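Local coordinates for putative branched-chain amino acid ABC transporter, periplasmic branched-chain amino acid-binding protein (PDB 4RU0), which probably binds branched-chain amino acids or related solutes in the periplasm and delivers them to an ABC transporter, at residues A[181-192]-A[233-243]. Numbering follows the deposited sequence.
Sequences KKIATLYHDSAY and QNPDWVFLRTW. With P3G (3,6,9,12,15-pentaoxaheptadecane), chain C.
Arg241 holds its guanidinium CZ over one face of the Tyr192 ring, a cation-pi contact 4.6 Å from the ring centroid with the planes tilted 48° apart. A bend at chi3 (68°) brings the group back to the tyrosine's backbone, where Arg241 NH2 meets a lone pair of Tyr192 O at 2.8 Å and NH1 adds a weak second bond. At the far end Tyr192 OH gives a 2.9 Å bond to Thr242 O, from above the carbonyl plane. The ring, from the helix after strand 182-188, reaches across the C-terminal ends of two parallel strands, where ligand pockets of alpha/beta sheets commonly form, and the polyether P3G lies across Tyr192 and Trp243. Were Tyr192 replaced by an alanine, Thr242 O would probably lose this donor, and the guanidinium and the polyether the aromatic wall between them. Trp243 turns an edge toward the His188 face, while His188 ND1 and Ser190 OG pair at 2.9 Å and His188 NE2 bonds to Asp218. Strands 182-188 and 237-241 pair in parallel, the N-H groups of Ala184, Leu186 and His188 bonding to the carbonyls of Trp237, Phe239 and Arg241. At the opposite end Asp236 OD1 takes a nearly straight bond from Lys182 N (2.7 Å). Strand 210-216 flanks 182-188; helix 157-172 covers Ile183, Trp237 and Phe239, helix 224-233 covers Leu186 and Pro235, and Asp267, following strand 264-266, forms a salt bridge with Arg241.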
loop_
_atom_site.group_PDB
_atom_site.type_symbol
_atom_site.label_atom_id
_atom_site.label_comp_id
_atom_site.label_asym_id
_atom_site.label_seq_id
_atom_site.Cartn_x
_atom_site.Cartn_y
_atom_site.Cartn_z
ATOM N N LYS A 181 -27.695 -3.775 9.064
ATOM C CA LYS A 181 -27.129 -3.863 7.727
ATOM C C LYS A 181 -26.336 -5.149 7.560
ATOM O O LYS A 181 -25.865 -5.728 8.538
ATOM C CB LYS A 181 -26.236 -2.655 7.444
ATOM C CG LYS A 181 -26.994 -1.348 7.357
ATOM C CD LYS A 181 -27.899 -1.322 6.142
ATOM C CE LYS A 181 -29.031 -0.308 6.310
ATOM N NZ LYS A 181 -28.531 1.079 6.487
ATOM N N LYS A 182 -26.198 -5.598 6.318
ATOM C CA LYS A 182 -25.362 -6.755 6.023
ATOM C C LYS A 182 -24.165 -6.333 5.191
ATOM O O LYS A 182 -24.306 -5.620 4.191
ATOM C CB LYS A 182 -26.147 -7.838 5.281
ATOM C CG LYS A 182 -27.239 -8.509 6.093
ATOM C CD LYS A 182 -27.897 -9.604 5.276
ATOM C CE LYS A 182 -29.220 -10.035 5.876
ATOM N NZ LYS A 182 -29.887 -11.049 5.003
ATOM N N ILE A 183 -22.987 -6.770 5.614
ATOM C CA ILE A 183 -21.773 -6.508 4.874
ATOM C C ILE A 183 -21.066 -7.826 4.613
ATOM O O ILE A 183 -20.639 -8.499 5.546
ATOM C CB ILE A 183 -20.846 -5.545 5.634
ATOM C CG1 ILE A 183 -21.557 -4.216 5.875
ATOM C CG2 ILE A 183 -19.534 -5.337 4.866
ATOM C CD1 ILE A 183 -20.738 -3.218 6.655
ATOM N N ALA A 184 -20.964 -8.201 3.342
ATOM C CA ALA A 184 -20.318 -9.456 2.978
ATOM C C ALA A 184 -18.889 -9.203 2.511
ATOM O O ALA A 184 -18.640 -8.324 1.685
ATOM C CB ALA A 184 -21.116 -10.184 1.897
ATOM N N THR A 185 -17.955 -9.980 3.046
ATOM C CA THR A 185 -16.580 -9.908 2.594
ATOM C C THR A 185 -16.263 -11.145 1.763
ATOM O O THR A 185 -16.296 -12.278 2.263
ATOM C CB THR A 185 -15.585 -9.780 3.774
ATOM O OG1 THR A 185 -15.829 -8.557 4.474
ATOM C CG2 THR A 185 -14.149 -9.780 3.270
ATOM N N LEU A 186 -15.991 -10.913 0.482
ATOM C CA LEU A 186 -15.585 -11.960 -0.442
ATOM C C LEU A 186 -14.064 -11.945 -0.584
ATOM O O LEU A 186 -13.508 -11.047 -1.219
ATOM C CB LEU A 186 -16.249 -11.754 -1.802
ATOM C CG LEU A 186 -16.084 -12.897 -2.810
ATOM C CD1 LEU A 186 -16.749 -14.145 -2.273
ATOM C CD2 LEU A 186 -16.674 -12.515 -4.152
ATOM N N TYR A 187 -13.388 -12.920 0.019
ATOM C CA TYR A 187 -11.928 -12.850 0.103
ATOM C C TYR A 187 -11.219 -14.060 -0.490
ATOM O O TYR A 187 -11.641 -15.209 -0.307
ATOM C CB TYR A 187 -11.479 -12.668 1.561
ATOM C CG TYR A 187 -11.767 -13.843 2.474
ATOM C CD1 TYR A 187 -10.833 -14.864 2.643
ATOM C CD2 TYR A 187 -12.969 -13.933 3.168
ATOM C CE1 TYR A 187 -11.093 -15.942 3.470
ATOM C CE2 TYR A 187 -13.238 -15.012 4.004
ATOM C CZ TYR A 187 -12.296 -16.012 4.149
ATOM O OH TYR A 187 -12.548 -17.081 4.975
ATOM N N HIS A 188 -10.140 -13.772 -1.209
ATOM C CA HIS A 188 -9.199 -14.779 -1.670
ATOM C C HIS A 188 -8.746 -15.587 -0.471
ATOM O O HIS A 188 -8.297 -15.024 0.520
ATOM C CB HIS A 188 -8.014 -14.108 -2.368
ATOM C CG HIS A 188 -7.082 -15.061 -3.047
ATOM N ND1 HIS A 188 -5.900 -15.476 -2.478
ATOM C CD2 HIS A 188 -7.149 -15.662 -4.260
ATOM C CE1 HIS A 188 -5.279 -16.301 -3.305
ATOM N NE2 HIS A 188 -6.022 -16.432 -4.393
ATOM N N ASP A 189 -8.894 -16.904 -0.536
ATOM C CA ASP A 189 -8.541 -17.731 0.611
ATOM C C ASP A 189 -7.020 -17.820 0.724
ATOM O O ASP A 189 -6.386 -18.716 0.172
ATOM C CB ASP A 189 -9.175 -19.124 0.504
ATOM C CG ASP A 189 -9.074 -19.912 1.805
ATOM O OD1 ASP A 189 -9.160 -19.295 2.893
ATOM O OD2 ASP A 189 -8.907 -21.152 1.744
ATOM N N SER A 190 -6.454 -16.860 1.446
ATOM C CA SER A 190 -5.012 -16.739 1.633
ATOM C C SER A 190 -4.775 -15.852 2.848
ATOM O O SER A 190 -5.730 -15.309 3.402
ATOM C CB SER A 190 -4.339 -16.152 0.392
ATOM O OG SER A 190 -4.839 -14.852 0.111
ATOM N N ALA A 191 -3.521 -15.711 3.270
ATOM C CA ALA A 191 -3.201 -14.847 4.401
ATOM C C ALA A 191 -3.691 -13.438 4.111
ATOM O O ALA A 191 -4.239 -12.768 4.989
ATOM C CB ALA A 191 -1.706 -14.844 4.683
ATOM N N TYR A 192 -3.499 -13.005 2.869
ATOM C CA TYR A 192 -3.999 -11.713 2.408
ATOM C C TYR A 192 -5.506 -11.569 2.605
ATOM O O TYR A 192 -5.972 -10.519 3.032
ATOM C CB TYR A 192 -3.641 -11.505 0.933
ATOM C CG TYR A 192 -4.577 -10.582 0.188
ATOM C CD1 TYR A 192 -4.489 -9.202 0.334
ATOM C CD2 TYR A 192 -5.536 -11.090 -0.673
ATOM C CE1 TYR A 192 -5.341 -8.357 -0.356
ATOM C CE2 TYR A 192 -6.387 -10.259 -1.368
ATOM C CZ TYR A 192 -6.288 -8.894 -1.205
ATOM O OH TYR A 192 -7.143 -8.072 -1.896
ATOM N N GLN A 233 -28.625 -13.828 0.295
ATOM C CA GLN A 233 -28.570 -13.021 1.500
ATOM C C GLN A 233 -28.795 -11.535 1.209
ATOM O O GLN A 233 -29.151 -10.782 2.110
ATOM C CB GLN A 233 -27.235 -13.241 2.213
ATOM C CG GLN A 233 -27.143 -14.588 2.921
ATOM C CD GLN A 233 -25.765 -14.851 3.504
ATOM O OE1 GLN A 233 -24.759 -14.750 2.805
ATOM N NE2 GLN A 233 -25.713 -15.191 4.788
ATOM N N ASN A 234 -28.607 -11.136 -0.049
ATOM C CA ASN A 234 -28.736 -9.739 -0.484
ATOM C C ASN A 234 -28.130 -8.725 0.495
ATOM O O ASN A 234 -28.847 -7.901 1.069
ATOM C CB ASN A 234 -30.213 -9.405 -0.739
ATOM C CG ASN A 234 -30.406 -8.030 -1.361
ATOM O OD1 ASN A 234 -31.389 -7.339 -1.080
ATOM N ND2 ASN A 234 -29.461 -7.621 -2.199
ATOM N N PRO A 235 -26.803 -8.788 0.700
ATOM C CA PRO A 235 -26.162 -7.830 1.605
ATOM C C PRO A 235 -26.195 -6.423 1.022
ATOM O O PRO A 235 -26.341 -6.269 -0.192
ATOM C CB PRO A 235 -24.726 -8.347 1.704
ATOM C CG PRO A 235 -24.488 -8.977 0.373
ATOM C CD PRO A 235 -25.810 -9.635 0.014
ATOM N N ASP A 236 -26.071 -5.417 1.885
ATOM C CA ASP A 236 -26.095 -4.021 1.460
ATOM C C ASP A 236 -24.798 -3.646 0.764
ATOM O O ASP A 236 -24.790 -2.809 -0.129
ATOM C CB ASP A 236 -26.336 -3.098 2.658
ATOM C CG ASP A 236 -27.617 -3.442 3.408
ATOM O OD1 ASP A 236 -27.554 -4.227 4.383
ATOM O OD2 ASP A 236 -28.689 -2.934 3.020
ATOM N N TRP A 237 -23.699 -4.275 1.174
ATOM C CA TRP A 237 -22.389 -4.006 0.579
ATOM C C TRP A 237 -21.548 -5.273 0.448
ATOM O O TRP A 237 -21.663 -6.193 1.261
ATOM C CB TRP A 237 -21.624 -2.973 1.410
ATOM C CG TRP A 237 -22.300 -1.643 1.461
ATOM C CD1 TRP A 237 -23.215 -1.227 2.383
ATOM C CD2 TRP A 237 -22.122 -0.551 0.551
ATOM N NE1 TRP A 237 -23.622 0.055 2.104
ATOM C CE2 TRP A 237 -22.969 0.495 0.984
ATOM C CE3 TRP A 237 -21.333 -0.355 -0.590
ATOM C CZ2 TRP A 237 -23.045 1.723 0.320
ATOM C CZ3 TRP A 237 -21.412 0.870 -1.255
ATOM C CH2 TRP A 237 -22.261 1.891 -0.795
ATOM N N VAL A 238 -20.706 -5.316 -0.580
ATOM C CA VAL A 238 -19.691 -6.357 -0.674
ATOM C C VAL A 238 -18.290 -5.752 -0.618
ATOM O O VAL A 238 -17.926 -4.891 -1.426
ATOM C CB VAL A 238 -19.830 -7.192 -1.964
ATOM C CG1 VAL A 238 -18.637 -8.136 -2.116
ATOM C CG2 VAL A 238 -21.132 -7.985 -1.943
ATOM N N PHE A 239 -17.527 -6.191 0.375
ATOM C CA PHE A 239 -16.121 -5.853 0.517
ATOM C C PHE A 239 -15.328 -6.888 -0.289
ATOM O O PHE A 239 -15.201 -8.040 0.125
ATOM C CB PHE A 239 -15.725 -5.863 1.997
ATOM C CG PHE A 239 -14.361 -5.282 2.288
ATOM C CD1 PHE A 239 -13.661 -4.563 1.326
ATOM C CD2 PHE A 239 -13.784 -5.458 3.537
ATOM C CE1 PHE A 239 -12.403 -4.031 1.608
ATOM C CE2 PHE A 239 -12.532 -4.928 3.824
ATOM C CZ PHE A 239 -11.839 -4.210 2.853
ATOM N N LEU A 240 -14.816 -6.485 -1.447
ATOM C CA LEU A 240 -14.188 -7.432 -2.356
ATOM C C LEU A 240 -12.687 -7.521 -2.125
ATOM O O LEU A 240 -11.936 -6.628 -2.515
ATOM C CB LEU A 240 -14.465 -7.047 -3.807
ATOM C CG LEU A 240 -13.967 -8.062 -4.829
ATOM C CD1 LEU A 240 -14.682 -9.385 -4.631
ATOM C CD2 LEU A 240 -14.140 -7.551 -6.254
ATOM N N ARG A 241 -12.242 -8.635 -1.577
ATOM C CA ARG A 241 -10.851 -8.801 -1.219
ATOM C C ARG A 241 -10.335 -10.013 -1.948
ATOM O O ARG A 241 -9.874 -10.961 -1.390
ATOM C CB ARG A 241 -10.702 -8.959 0.284
ATOM C CG ARG A 241 -11.296 -7.818 1.081
ATOM C CD ARG A 241 -10.706 -7.706 2.468
ATOM N NE ARG A 241 -9.339 -7.290 2.351
ATOM C CZ ARG A 241 -8.293 -8.004 2.716
ATOM N NH1 ARG A 241 -7.092 -7.523 2.511
ATOM N NH2 ARG A 241 -8.443 -9.167 3.280
ATOM N N THR A 242 -10.440 -9.920 -3.249
ATOM C CA THR A 242 -9.869 -10.889 -4.167
ATOM C C THR A 242 -8.528 -10.366 -4.668
ATOM O O THR A 242 -8.109 -9.264 -4.313
ATOM C CB THR A 242 -10.802 -11.143 -5.370
ATOM O OG1 THR A 242 -11.210 -9.880 -5.921
ATOM C CG2 THR A 242 -12.032 -11.916 -4.937
ATOM N N TRP A 243 -7.860 -11.156 -5.494
ATOM C CA TRP A 243 -6.578 -10.759 -6.052
ATOM C C TRP A 243 -6.345 -11.479 -7.372
ATOM O O TRP A 243 -6.736 -12.637 -7.536
ATOM C CB TRP A 243 -5.450 -11.052 -5.062
ATOM C CG TRP A 243 -4.095 -10.987 -5.672
ATOM C CD1 TRP A 243 -3.371 -9.862 -5.954
ATOM C CD2 TRP A 243 -3.294 -12.097 -6.086
ATOM N NE1 TRP A 243 -2.165 -10.208 -6.519
ATOM C CE2 TRP A 243 -2.095 -11.575 -6.612
ATOM C CE3 TRP A 243 -3.474 -13.482 -6.062
ATOM C CZ2 TRP A 243 -1.078 -12.393 -7.112
ATOM C CZ3 TRP A 243 -2.465 -14.295 -6.559
ATOM C CH2 TRP A 243 -1.282 -13.748 -7.076
HETATM O O3 P3G C . 3.574 -4.306 -6.424
HETATM C C7 P3G C . 3.533 -4.403 -5.011
HETATM C C8 P3G C . 3.531 -5.867 -4.615
HETATM O O4 P3G C . 2.911 -5.991 -3.343
HETATM C C9 P3G C . 2.113 -7.158 -3.260
HETATM C C10 P3G C . 0.814 -6.783 -2.584
HETATM O O5 P3G C . 0.321 -7.903 -1.871
HETATM C C11 P3G C . -1.036 -8.153 -2.172
HETATM C C12 P3G C . -1.418 -9.522 -1.640
HETATM O O6 P3G C . -2.031 -10.273 -2.670
HETATM C C13 P3G C . -2.105 -11.644 -2.355
HETATM C C14 P3G C . -0.997 -12.369 -3.076
HETATM O O7 P3G C . -0.829 -13.656 -2.502
HETATM O O HOH W 1 -28.169 -13.198 5.882
#